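Local structure of adenylate kinase (Cryptosporidium parvum Iowa II, 3BE4) at residues A[6-11]-A[85-90]; A[118-123]-A[200-205]; A[133-138]-A[158-163]. The protein probably catalyses the reversible transfer of a phosphate group from ATP to AMP, as adenylate kinases do, and here holds the two-headed inhibitor bis(adenosine)-5'-pentaphosphate. One frame throughout, in Å; residues are numbered along the deposited sequence.

Contact 1 of 3, residues A[6-11]-A[85-90]; sequences HNLILI and GFVLDG. With AP5 (bis(adenosine)-5'-pentaphosphate), chain C.
Leu-8 and Leu-10 of strand 7-12 bond to Phe-86 and Leu-88 of strand 86-89, joining neighbouring parallel strands at the middle of the five-stranded sheet of the P-loop NTPase fold, order 2-3-1-4-5. The backbone bonds alternate as parallel pairing requires. Phe-86 N gives to His-6 O and Leu-8 N to Phe-86 O; further along, Leu-88 N reaches Leu-8 O at 2.9 Å with an almost straight N-H...O of 175°, and Leu-10 N reaches Leu-88 O at 2.8 Å. Val-87 CA adds a C-H...O contact to Leu-8 O. At the entry to the strand, Gly-85, with a positive phi and no side chain, lets its CA lie close against His-6 O.

Flat groups meet on the face that carries Asn-7, Ile-9, Phe-86 and Leu-88. The Asn-7 amide stacks on the Phe-86 ring, the planes 6° apart, with CG 3.4 Å from Phe-86 CE2, while Asn-7 CB lies over the ring face in a CH-pi contact, 3.9 Å from the centroid. Phe-86 CG stands between its backbone N and carbonyl carbon (chi1 55°), which swings the ring back over Asn-7. The amide is held by residues outside the two segments: Asn-7 ND2 donates to Ser-111 O and Asp-110 OD2.

Apolar packing is simpler. Ile-9 CG1 meets Leu-88 CD1 at 4.0 Å; on the other face Val-87 CG2 packs on Leu-10 CG at 3.6 Å, and helix 18-29 covers both residues through Cys-22. These branched aliphatic residues suit a buried sheet.

At the C-terminal end of the strand, Asp-89 OD2 bonds to His-33 NE2 and its side chain lies about 4 Å from a magnesium ion. The inhibitor's N6A, on one adenine, donates to Gly-90 O at 3.0 Å.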
loop_
_atom_site.group_PDB
_atom_site.type_symbol
_atom_site.label_atom_id
_atom_site.label_comp_id
_atom_site.label_asym_id
_atom_site.label_seq_id
_atom_site.Cartn_x
_atom_site.Cartn_y
_atom_site.Cartn_z
ATOM N N HIS A 6 -8.820 -3.984 -13.291
ATOM C CA HIS A 6 -9.644 -3.542 -12.171
ATOM C C HIS A 6 -9.069 -2.259 -11.722
ATOM O O HIS A 6 -7.885 -1.993 -11.889
ATOM C CB HIS A 6 -9.447 -4.548 -10.973
ATOM C CG HIS A 6 -10.020 -5.901 -11.216
ATOM N ND1 HIS A 6 -9.367 -6.875 -11.950
ATOM C CD2 HIS A 6 -11.189 -6.458 -10.824
ATOM C CE1 HIS A 6 -10.129 -7.963 -12.022
ATOM N NE2 HIS A 6 -11.222 -7.739 -11.331
ATOM N N ASN A 7 -9.881 -1.455 -11.046
ATOM C CA ASN A 7 -9.478 -0.184 -10.416
ATOM C C ASN A 7 -9.703 -0.387 -8.964
ATOM O O ASN A 7 -10.825 -0.293 -8.466
ATOM C CB ASN A 7 -10.280 1.051 -10.930
ATOM C CG ASN A 7 -9.931 1.347 -12.406
ATOM O OD1 ASN A 7 -8.918 0.904 -12.885
ATOM N ND2 ASN A 7 -10.792 2.097 -13.098
ATOM N N LEU A 8 -8.600 -0.618 -8.259
ATOM C CA LEU A 8 -8.667 -1.238 -6.886
ATOM C C LEU A 8 -7.972 -0.327 -5.876
ATOM O O LEU A 8 -6.981 0.302 -6.147
ATOM C CB LEU A 8 -7.885 -2.522 -6.695
ATOM C CG LEU A 8 -8.304 -3.597 -7.628
ATOM C CD1 LEU A 8 -7.372 -4.750 -7.438
ATOM C CD2 LEU A 8 -9.718 -4.030 -7.385
ATOM N N ILE A 9 -8.566 -0.252 -4.691
ATOM C CA ILE A 9 -7.851 0.347 -3.530
ATOM C C ILE A 9 -7.734 -0.774 -2.481
ATOM O O ILE A 9 -8.685 -1.500 -2.269
ATOM C CB ILE A 9 -8.732 1.479 -2.921
ATOM C CG1 ILE A 9 -8.850 2.695 -3.893
ATOM C CG2 ILE A 9 -8.092 2.046 -1.626
ATOM C CD1 ILE A 9 -9.709 3.838 -3.353
ATOM N N LEU A 10 -6.555 -0.905 -1.903
ATOM C CA LEU A 10 -6.391 -1.730 -0.689
ATOM C C LEU A 10 -6.321 -0.788 0.558
ATOM O O LEU A 10 -5.548 0.196 0.572
ATOM C CB LEU A 10 -5.103 -2.483 -0.801
ATOM C CG LEU A 10 -4.969 -3.361 -2.072
ATOM C CD1 LEU A 10 -3.737 -4.187 -1.910
ATOM C CD2 LEU A 10 -6.173 -4.192 -2.298
ATOM N N ILE A 11 -7.139 -0.997 1.612
ATOM C CA ILE A 11 -6.989 -0.163 2.794
ATOM C C ILE A 11 -6.682 -1.197 3.912
ATOM O O ILE A 11 -7.221 -2.307 3.962
ATOM C CB ILE A 11 -8.396 0.415 3.180
ATOM C CG1 ILE A 11 -8.810 1.470 2.162
ATOM C CG2 ILE A 11 -8.305 1.177 4.551
ATOM C CD1 ILE A 11 -10.286 1.895 2.441
ATOM N N GLY A 85 -5.667 -0.200 -15.507
ATOM C CA GLY A 85 -6.084 -0.682 -14.200
ATOM C C GLY A 85 -4.978 -0.306 -13.180
ATOM O O GLY A 85 -3.848 -0.004 -13.507
ATOM N N PHE A 86 -5.413 -0.362 -11.922
ATOM C CA PHE A 86 -4.399 0.027 -10.907
ATOM C C PHE A 86 -4.869 -0.577 -9.590
ATOM O O PHE A 86 -6.012 -0.945 -9.381
ATOM C CB PHE A 86 -4.428 1.581 -10.739
ATOM C CG PHE A 86 -5.770 2.209 -10.405
ATOM C CD1 PHE A 86 -6.204 2.263 -9.091
ATOM C CD2 PHE A 86 -6.522 2.901 -11.421
ATOM C CE1 PHE A 86 -7.427 2.869 -8.748
ATOM C CE2 PHE A 86 -7.711 3.541 -11.093
ATOM C CZ PHE A 86 -8.190 3.530 -9.741
ATOM N N VAL A 87 -3.827 -0.729 -8.730
ATOM C CA VAL A 87 -4.100 -1.044 -7.331
ATOM C C VAL A 87 -3.357 -0.021 -6.444
ATOM O O VAL A 87 -2.151 0.143 -6.549
ATOM C CB VAL A 87 -3.720 -2.510 -6.949
ATOM C CG1 VAL A 87 -2.269 -2.920 -7.348
ATOM C CG2 VAL A 87 -3.996 -2.717 -5.464
ATOM N N LEU A 88 -4.172 0.740 -5.731
ATOM C CA LEU A 88 -3.660 1.826 -4.780
ATOM C C LEU A 88 -3.491 1.203 -3.412
ATOM O O LEU A 88 -4.305 0.450 -2.957
ATOM C CB LEU A 88 -4.688 2.973 -4.717
ATOM C CG LEU A 88 -5.027 3.570 -6.038
ATOM C CD1 LEU A 88 -6.054 4.742 -5.864
ATOM C CD2 LEU A 88 -3.936 3.945 -6.878
ATOM N N ASP A 89 -2.292 1.490 -2.784
ATOM C CA ASP A 89 -1.885 0.724 -1.619
ATOM C C ASP A 89 -1.334 1.865 -0.676
ATOM O O ASP A 89 -0.308 2.514 -0.872
ATOM C CB ASP A 89 -0.714 -0.169 -2.165
ATOM C CG ASP A 89 0.214 -0.693 -1.072
ATOM O OD1 ASP A 89 -0.000 -0.403 0.177
ATOM O OD2 ASP A 89 1.196 -1.409 -1.506
ATOM N N GLY A 90 -2.151 2.003 0.371
ATOM C CA GLY A 90 -1.739 3.101 1.312
ATOM C C GLY A 90 -2.256 4.448 0.873
ATOM O O GLY A 90 -1.696 5.453 1.280
HETATM P PA AP5 C . 4.053 2.766 3.490
HETATM O O1A AP5 C . 5.362 2.355 2.796
HETATM O O2A AP5 C . 2.780 2.509 2.831
HETATM O O3A AP5 C . 4.034 2.140 4.963
HETATM P PB AP5 C . 2.825 1.722 5.906
HETATM O O1B AP5 C . 1.636 2.501 5.615
HETATM O O2B AP5 C . 3.394 1.655 7.329
HETATM O O3B AP5 C . 2.579 0.158 5.340
HETATM P PG AP5 C . 3.627 -0.965 5.040
HETATM O O1G AP5 C . 4.518 -1.089 6.227
HETATM O O2G AP5 C . 4.197 -0.672 3.713
HETATM O O3G AP5 C . 2.587 -2.154 5.021
HETATM P PD AP5 C . 2.053 -3.193 3.880
HETATM O O1D AP5 C . 2.638 -2.796 2.593
HETATM O O2D AP5 C . 0.598 -3.277 4.086
HETATM O O3D AP5 C . 2.640 -4.583 4.411
HETATM P PE AP5 C . 3.792 -5.473 3.762
HETATM O O1E AP5 C . 4.983 -4.679 3.651
HETATM O O2E AP5 C . 3.301 -6.198 2.525
HETATM O O5F AP5 C . 4.025 4.325 3.839
HETATM C C5F AP5 C . 5.280 4.796 4.356
HETATM C C4F AP5 C . 4.890 6.163 5.056
HETATM O O4F AP5 C . 4.819 7.129 4.035
HETATM C C3F AP5 C . 3.610 6.257 5.796
HETATM O O3F AP5 C . 3.722 5.763 7.113
HETATM C C2F AP5 C . 3.474 7.793 5.761
HETATM O O2F AP5 C . 4.501 8.437 6.612
HETATM C C1F AP5 C . 3.820 8.132 4.323
HETATM N N9A AP5 C . 2.665 7.995 3.477
HETATM C C8A AP5 C . 2.525 6.965 2.506
HETATM N N7A AP5 C . 1.374 7.098 1.867
HETATM C C5A AP5 C . 0.754 8.258 2.374
HETATM C C6A AP5 C . -0.422 8.892 2.026
HETATM N N6A AP5 C . -1.390 8.466 1.206
HETATM N N1A AP5 C . -0.690 10.059 2.785
HETATM C C2A AP5 C . 0.212 10.496 3.636
HETATM N N3A AP5 C . 1.377 9.916 4.000
HETATM C C4A AP5 C . 1.686 8.759 3.253
HETATM O O5J AP5 C . 3.903 -6.603 4.846
HETATM C C5J AP5 C . 4.533 -6.303 6.187
HETATM C C4J AP5 C . 5.225 -7.621 6.598
HETATM O O4J AP5 C . 4.336 -8.737 6.792
HETATM C C3J AP5 C . 6.350 -8.005 5.633
HETATM O O3J AP5 C . 7.432 -8.535 6.369
HETATM C C2J AP5 C . 5.640 -9.128 4.945
HETATM O O2J AP5 C . 6.562 -10.091 4.454
HETATM C C1J AP5 C . 4.834 -9.882 5.910
HETATM N N9B AP5 C . 3.614 -10.512 5.507
HETATM C C8B AP5 C . 2.758 -10.106 4.485
HETATM N N7B AP5 C . 1.694 -10.931 4.482
HETATM C C5B AP5 C . 1.860 -11.862 5.479
HETATM C C6B AP5 C . 1.006 -12.854 6.055
HETATM N N6B AP5 C . -0.187 -13.094 5.512
HETATM N N1B AP5 C . 1.483 -13.577 7.106
HETATM C C2B AP5 C . 2.711 -13.240 7.694
HETATM N N3B AP5 C . 3.531 -12.240 7.248
HETATM C C4B AP5 C . 3.066 -11.475 6.192
#

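Contact 2 of 3, residues A[118-123]-A[200-205]; sequences FEIDDS and VNAKLP. With AP5 (bis(adenosine)-5'-pentaphosphate), chain C.
Lys-203 NZ and Asp-121 OD1 form a salt bridge of 2.6 Å, the ammonium coming on the syn side of the carboxylate but 28° out of its plane. The lysine chain, bent at chi3 and chi4 (68° and 60°), curls over to the acid, and its CG rests on Ile-120 CG1. Two backbone bonds lie beside this: Glu-119 N to Val-200 O at 2.9 Å, and Ala-202 N to Glu-119 O.

Next to these bonds, Val-200 CG2 sits over one face of the Phe-118 ring, offset toward its rim, 4.2 Å from the centroid. Ala-202, a small residue, lets its CB touch both Phe-118 CB, at 3.7 Å, and Ile-120 CB.

The second shell fixes these groups. Glu-124 OE1 is another partner of Lys-203 NZ, and Asp-121 OD2 caps helix 122-130 at Glu-124 N. Asn-201 OD1 takes the N-H of Lys-203 in an Asx turn, within the type I turn that carries the chain to Leu-204, whose O accepts from N6B of the inhibitor at 2.8 Å. Parallel pairing of strands 114-119 and 197-201, followed by a loop at one adenine, is typical of the edge of the adenylate kinase core sheet.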
loop_
_atom_site.group_PDB
_atom_site.type_symbol
_atom_site.label_atom_id
_atom_site.label_comp_id
_atom_site.label_asym_id
_atom_site.label_seq_id
_atom_site.Cartn_x
_atom_site.Cartn_y
_atom_site.Cartn_z
ATOM N N PHE A 118 -8.214 -4.886 4.581
ATOM C CA PHE A 118 -7.448 -5.998 5.167
ATOM C C PHE A 118 -7.687 -5.922 6.687
ATOM O O PHE A 118 -7.196 -4.983 7.353
ATOM C CB PHE A 118 -5.940 -5.768 4.950
ATOM C CG PHE A 118 -5.455 -6.177 3.549
ATOM C CD1 PHE A 118 -6.145 -5.800 2.357
ATOM C CD2 PHE A 118 -4.285 -6.915 3.433
ATOM C CE1 PHE A 118 -5.634 -6.225 1.081
ATOM C CE2 PHE A 118 -3.771 -7.272 2.232
ATOM C CZ PHE A 118 -4.454 -6.997 1.006
ATOM N N GLU A 119 -8.472 -6.859 7.214
ATOM C CA GLU A 119 -8.726 -6.814 8.677
ATOM C C GLU A 119 -7.634 -7.537 9.435
ATOM O O GLU A 119 -7.352 -8.688 9.199
ATOM C CB GLU A 119 -10.062 -7.465 8.987
ATOM C CG GLU A 119 -11.155 -6.675 8.423
ATOM C CD GLU A 119 -12.553 -7.228 8.901
ATOM O OE1 GLU A 119 -12.869 -8.396 8.556
ATOM O OE2 GLU A 119 -13.314 -6.474 9.597
ATOM N N ILE A 120 -7.073 -6.832 10.395
ATOM C CA ILE A 120 -5.926 -7.462 11.173
ATOM C C ILE A 120 -5.765 -6.604 12.377
ATOM O O ILE A 120 -5.945 -5.393 12.306
ATOM C CB ILE A 120 -4.629 -7.558 10.336
ATOM C CG1 ILE A 120 -3.479 -8.129 11.185
ATOM C CG2 ILE A 120 -4.290 -6.244 9.781
ATOM C CD1 ILE A 120 -2.249 -8.555 10.317
ATOM N N ASP A 121 -5.387 -7.231 13.503
ATOM C CA ASP A 121 -5.280 -6.423 14.735
ATOM C C ASP A 121 -3.882 -5.874 15.018
ATOM O O ASP A 121 -2.914 -6.303 14.432
ATOM C CB ASP A 121 -5.580 -7.360 15.884
ATOM C CG ASP A 121 -4.670 -8.620 15.867
ATOM O OD1 ASP A 121 -4.759 -9.458 14.858
ATOM O OD2 ASP A 121 -3.754 -8.805 16.760
ATOM N N ASP A 122 -3.768 -4.882 15.893
ATOM C CA ASP A 122 -2.482 -4.198 16.068
ATOM C C ASP A 122 -1.384 -5.082 16.634
ATOM O O ASP A 122 -0.216 -4.916 16.267
ATOM C CB ASP A 122 -2.599 -3.009 17.089
ATOM C CG ASP A 122 -3.509 -1.914 16.624
ATOM O OD1 ASP A 122 -3.968 -1.944 15.459
ATOM O OD2 ASP A 122 -3.700 -0.941 17.420
ATOM N N SER A 123 -1.747 -6.064 17.496
ATOM C CA SER A 123 -0.660 -6.917 18.044
ATOM C C SER A 123 -0.046 -7.767 16.921
ATOM O O SER A 123 1.171 -7.887 16.912
ATOM C CB SER A 123 -1.207 -7.910 19.105
ATOM O OG SER A 123 -1.568 -7.122 20.242
ATOM N N VAL A 200 -11.120 -8.775 3.774
ATOM C CA VAL A 200 -10.383 -10.075 3.779
ATOM C C VAL A 200 -9.752 -10.197 5.129
ATOM O O VAL A 200 -9.557 -9.174 5.837
ATOM C CB VAL A 200 -9.269 -10.230 2.694
ATOM C CG1 VAL A 200 -9.942 -10.187 1.246
ATOM C CG2 VAL A 200 -8.199 -9.155 2.773
ATOM N N ASN A 201 -9.558 -11.436 5.507
ATOM C CA ASN A 201 -8.918 -11.731 6.826
ATOM C C ASN A 201 -7.435 -11.719 6.642
ATOM O O ASN A 201 -6.830 -12.637 6.119
ATOM C CB ASN A 201 -9.366 -13.114 7.325
ATOM C CG ASN A 201 -8.753 -13.405 8.665
ATOM O OD1 ASN A 201 -7.997 -12.571 9.260
ATOM N ND2 ASN A 201 -9.144 -14.554 9.200
ATOM N N ALA A 202 -6.820 -10.612 6.941
ATOM C CA ALA A 202 -5.368 -10.457 6.688
ATOM C C ALA A 202 -4.510 -11.211 7.723
ATOM O O ALA A 202 -3.292 -11.238 7.608
ATOM C CB ALA A 202 -4.976 -8.965 6.564
ATOM N N LYS A 203 -5.141 -11.771 8.781
ATOM C CA LYS A 203 -4.397 -12.533 9.773
ATOM C C LYS A 203 -3.940 -13.885 9.230
ATOM O O LYS A 203 -3.029 -14.520 9.815
ATOM C CB LYS A 203 -5.252 -12.704 11.045
ATOM C CG LYS A 203 -5.408 -11.436 11.816
ATOM C CD LYS A 203 -6.376 -11.715 13.073
ATOM C CE LYS A 203 -5.761 -12.634 14.128
ATOM N NZ LYS A 203 -4.431 -12.080 14.765
ATOM N N LEU A 204 -4.552 -14.389 8.155
ATOM C CA LEU A 204 -4.189 -15.678 7.676
ATOM C C LEU A 204 -2.844 -15.734 6.946
ATOM O O LEU A 204 -2.259 -14.730 6.561
ATOM C CB LEU A 204 -5.254 -16.039 6.580
ATOM C CG LEU A 204 -6.679 -16.193 7.123
ATOM C CD1 LEU A 204 -7.733 -16.273 6.124
ATOM C CD2 LEU A 204 -6.705 -17.405 8.046
ATOM N N PRO A 205 -2.320 -16.930 6.687
ATOM C CA PRO A 205 -1.088 -16.996 5.885
ATOM C C PRO A 205 -1.193 -16.321 4.513
ATOM O O PRO A 205 -2.307 -16.238 3.960
ATOM C CB PRO A 205 -0.822 -18.514 5.738
ATOM C CG PRO A 205 -1.593 -19.096 6.966
ATOM C CD PRO A 205 -2.805 -18.253 7.166
HETATM P PA AP5 C . 4.053 2.766 3.490
HETATM O O1A AP5 C . 5.362 2.355 2.796
HETATM O O2A AP5 C . 2.780 2.509 2.831
HETATM O O3A AP5 C . 4.034 2.140 4.963
HETATM P PB AP5 C . 2.825 1.722 5.906
HETATM O O1B AP5 C . 1.636 2.501 5.615
HETATM O O2B AP5 C . 3.394 1.655 7.329
HETATM O O3B AP5 C . 2.579 0.158 5.340
HETATM P PG AP5 C . 3.627 -0.965 5.040
HETATM O O1G AP5 C . 4.518 -1.089 6.227
HETATM O O2G AP5 C . 4.197 -0.672 3.713
HETATM O O3G AP5 C . 2.587 -2.154 5.021
HETATM P PD AP5 C . 2.053 -3.193 3.880
HETATM O O1D AP5 C . 2.638 -2.796 2.593
HETATM O O2D AP5 C . 0.598 -3.277 4.086
HETATM O O3D AP5 C . 2.640 -4.583 4.411
HETATM P PE AP5 C . 3.792 -5.473 3.762
HETATM O O1E AP5 C . 4.983 -4.679 3.651
HETATM O O2E AP5 C . 3.301 -6.198 2.525
HETATM O O5F AP5 C . 4.025 4.325 3.839
HETATM C C5F AP5 C . 5.280 4.796 4.356
HETATM C C4F AP5 C . 4.890 6.163 5.056
HETATM O O4F AP5 C . 4.819 7.129 4.035
HETATM C C3F AP5 C . 3.610 6.257 5.796
HETATM O O3F AP5 C . 3.722 5.763 7.113
HETATM C C2F AP5 C . 3.474 7.793 5.761
HETATM O O2F AP5 C . 4.501 8.437 6.612
HETATM C C1F AP5 C . 3.820 8.132 4.323
HETATM N N9A AP5 C . 2.665 7.995 3.477
HETATM C C8A AP5 C . 2.525 6.965 2.506
HETATM N N7A AP5 C . 1.374 7.098 1.867
HETATM C C5A AP5 C . 0.754 8.258 2.374
HETATM C C6A AP5 C . -0.422 8.892 2.026
HETATM N N6A AP5 C . -1.390 8.466 1.206
HETATM N N1A AP5 C . -0.690 10.059 2.785
HETATM C C2A AP5 C . 0.212 10.496 3.636
HETATM N N3A AP5 C . 1.377 9.916 4.000
HETATM C C4A AP5 C . 1.686 8.759 3.253
HETATM O O5J AP5 C . 3.903 -6.603 4.846
HETATM C C5J AP5 C . 4.533 -6.303 6.187
HETATM C C4J AP5 C . 5.225 -7.621 6.598
HETATM O O4J AP5 C . 4.336 -8.737 6.792
HETATM C C3J AP5 C . 6.350 -8.005 5.633
HETATM O O3J AP5 C . 7.432 -8.535 6.369
HETATM C C2J AP5 C . 5.640 -9.128 4.945
HETATM O O2J AP5 C . 6.562 -10.091 4.454
HETATM C C1J AP5 C . 4.834 -9.882 5.910
HETATM N N9B AP5 C . 3.614 -10.512 5.507
HETATM C C8B AP5 C . 2.758 -10.106 4.485
HETATM N N7B AP5 C . 1.694 -10.931 4.482
HETATM C C5B AP5 C . 1.860 -11.862 5.479
HETATM C C6B AP5 C . 1.006 -12.854 6.055
HETATM N N6B AP5 C . -0.187 -13.094 5.512
HETATM N N1B AP5 C . 1.483 -13.577 7.106
HETATM C C2B AP5 C . 2.711 -13.240 7.694
HETATM N N3B AP5 C . 3.531 -12.240 7.248
HETATM C C4B AP5 C . 3.066 -11.475 6.192
#

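Contact 3 of 3, residues A[133-138]-A[158-163]; sequences CTHPAS and TGEPLV
His-135 NE2 donates to Glu-160 OE1 at 2.9 Å with an N-H...O angle of 157°. The oxygen lies near the imidazole plane, but the N-H arrives from above the carboxylate, 35° out of its plane. Across the ring, His-135 ND1 and Ser-138 OG share a hydrogen bond of 2.7 Å, so both ring nitrogens have partners and the rotation of the imidazole is fixed. CG stands opposite the backbone N about the first side-chain bond (chi1 179°), reaching out to the 158-163 segment. Histidine suits the site because its two nitrogens, at separate points on the edge of one flat ring, can serve both segments. Ser-138 OG also accepts from Arg-140 N. The carboxylate has further support from a water that donates to Glu-160 OE1 and weakly accepts from Ala-137 N. Thr-158 OG1 accepts from Glu-160 N in an ST turn that runs from the threonine to the glutamate.

The backbones meet in a single antiparallel bridge, a hydrogen-bonded pair: Thr-134 N to Val-163 O and Val-163 N to Thr-134 O, each 2.9 Å. A second water ties Thr-134 OG1 to Val-163 O, which it donates to at 2.7 Å. These interactions lie in the adenylate kinase active site lid, where they join strand 132-134 to the returning loop that leads toward helix 170-184.

Packing flanks the bridge. Leu-162 sends its two methyls to different neighbours: CD1 touches Cys-133 SG at 3.8 Å, while CD2 lies against the backbone N and the CB of His-135. Beyond the bridge the Pro-136 ring and the Val-163 side chain cross at about a right angle, Pro-136 CG meeting Val-163 CG2 at 3.7 Å.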
loop_
_atom_site.group_PDB
_atom_site.type_symbol
_atom_site.label_atom_id
_atom_site.label_comp_id
_atom_site.label_asym_id
_atom_site.label_seq_id
_atom_site.Cartn_x
_atom_site.Cartn_y
_atom_site.Cartn_z
ATOM N N CYS A 133 11.899 -7.353 6.143
ATOM C CA CYS A 133 13.018 -6.607 5.468
ATOM C C CYS A 133 12.691 -6.409 3.987
ATOM O O CYS A 133 11.748 -7.085 3.435
ATOM C CB CYS A 133 14.306 -7.420 5.483
ATOM S SG CYS A 133 14.179 -9.089 5.263
ATOM N N THR A 134 13.389 -5.457 3.379
ATOM C CA THR A 134 12.899 -4.956 2.139
ATOM C C THR A 134 14.039 -4.861 1.120
ATOM O O THR A 134 15.176 -4.623 1.500
ATOM C CB THR A 134 12.414 -3.548 2.326
ATOM O OG1 THR A 134 11.338 -3.563 3.346
ATOM C CG2 THR A 134 11.916 -2.963 0.954
ATOM N N HIS A 135 13.755 -5.251 -0.153
ATOM C CA HIS A 135 14.698 -4.869 -1.227
ATOM C C HIS A 135 14.450 -3.414 -1.665
ATOM O O HIS A 135 13.392 -3.078 -2.282
ATOM C CB HIS A 135 14.459 -5.919 -2.320
ATOM C CG HIS A 135 15.332 -5.643 -3.504
ATOM N ND1 HIS A 135 14.826 -5.348 -4.762
ATOM C CD2 HIS A 135 16.681 -5.498 -3.567
ATOM C CE1 HIS A 135 15.851 -5.138 -5.589
ATOM N NE2 HIS A 135 16.990 -5.250 -4.907
ATOM N N PRO A 136 15.371 -2.466 -1.321
ATOM C CA PRO A 136 15.058 -1.041 -1.539
ATOM C C PRO A 136 14.786 -0.623 -2.989
ATOM O O PRO A 136 13.942 0.204 -3.203
ATOM C CB PRO A 136 16.258 -0.289 -0.901
ATOM C CG PRO A 136 17.288 -1.354 -0.581
ATOM C CD PRO A 136 16.687 -2.685 -0.670
ATOM N N ALA A 137 15.394 -1.289 -3.984
ATOM C CA ALA A 137 15.251 -0.764 -5.372
ATOM C C ALA A 137 13.901 -1.100 -5.935
ATOM O O ALA A 137 13.369 -0.378 -6.804
ATOM C CB ALA A 137 16.315 -1.435 -6.270
ATOM N N SER A 138 13.305 -2.223 -5.496
ATOM C CA SER A 138 12.048 -2.736 -6.113
ATOM C C SER A 138 10.914 -2.587 -5.149
ATOM O O SER A 138 9.734 -2.514 -5.560
ATOM C CB SER A 138 12.075 -4.200 -6.439
ATOM O OG SER A 138 12.166 -5.007 -5.249
ATOM N N THR A 158 17.096 -10.105 -7.679
ATOM C CA THR A 158 18.444 -9.450 -7.964
ATOM C C THR A 158 19.648 -9.973 -7.191
ATOM O O THR A 158 20.793 -9.681 -7.572
ATOM C CB THR A 158 18.417 -7.992 -7.711
ATOM O OG1 THR A 158 18.211 -7.806 -6.268
ATOM C CG2 THR A 158 17.219 -7.315 -8.481
ATOM N N GLY A 159 19.437 -10.712 -6.106
ATOM C CA GLY A 159 20.530 -11.111 -5.244
ATOM C C GLY A 159 21.077 -9.953 -4.408
ATOM O O GLY A 159 22.083 -10.134 -3.727
ATOM N N GLU A 160 20.429 -8.775 -4.407
ATOM C CA GLU A 160 20.970 -7.619 -3.738
ATOM C C GLU A 160 20.518 -7.708 -2.246
ATOM O O GLU A 160 19.599 -8.466 -1.930
ATOM C CB GLU A 160 20.461 -6.383 -4.355
ATOM C CG GLU A 160 21.128 -6.054 -5.805
ATOM C CD GLU A 160 20.395 -5.003 -6.590
ATOM O OE1 GLU A 160 19.396 -4.327 -6.150
ATOM O OE2 GLU A 160 20.885 -4.778 -7.762
ATOM N N PRO A 161 21.231 -6.991 -1.376
ATOM C CA PRO A 161 20.943 -7.174 0.074
ATOM C C PRO A 161 19.527 -6.661 0.391
ATOM O O PRO A 161 18.997 -5.649 -0.203
ATOM C CB PRO A 161 21.933 -6.202 0.716
ATOM C CG PRO A 161 23.101 -6.010 -0.319
ATOM C CD PRO A 161 22.379 -6.083 -1.628
ATOM N N LEU A 162 19.000 -7.317 1.443
ATOM C CA LEU A 162 17.741 -6.776 2.038
ATOM C C LEU A 162 18.118 -5.856 3.170
ATOM O O LEU A 162 19.165 -6.037 3.803
ATOM C CB LEU A 162 16.962 -7.974 2.572
ATOM C CG LEU A 162 16.592 -8.989 1.462
ATOM C CD1 LEU A 162 15.737 -10.110 1.988
ATOM C CD2 LEU A 162 15.941 -8.273 0.298
ATOM N N VAL A 163 17.263 -4.907 3.468
ATOM C CA VAL A 163 17.572 -3.841 4.397
ATOM C C VAL A 163 16.360 -3.489 5.284
ATOM O O VAL A 163 15.223 -3.881 5.044
ATOM C CB VAL A 163 18.190 -2.550 3.764
ATOM C CG1 VAL A 163 19.373 -2.951 2.820
ATOM C CG2 VAL A 163 17.051 -1.838 3.067
HETATM O O HOH W 1 12.600 -3.429 5.695
HETATM O O HOH W 2 18.371 -2.495 -3.774
#

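From the N terminus, strand 7-12 opens contact 1, which closes when the chain, after a largely helical passage, returns as strand 86-89. Contact 2 then opens at the end of strand 114-119 and closes with strand 197-201, and the excursion between them contains contact 3, which ties the lid together within its own shorter loop. Contacts 1 and 2 meet in the core sheet, where Phe-118 N probably bonds to Ile-11 O at 2.8 Å, and they reach opposite adenines of the same inhibitor. Contact 3 stands apart, its centre about 25 Å from that of contact 2, although helix 122-130 is followed in the chain by its strand 132-134.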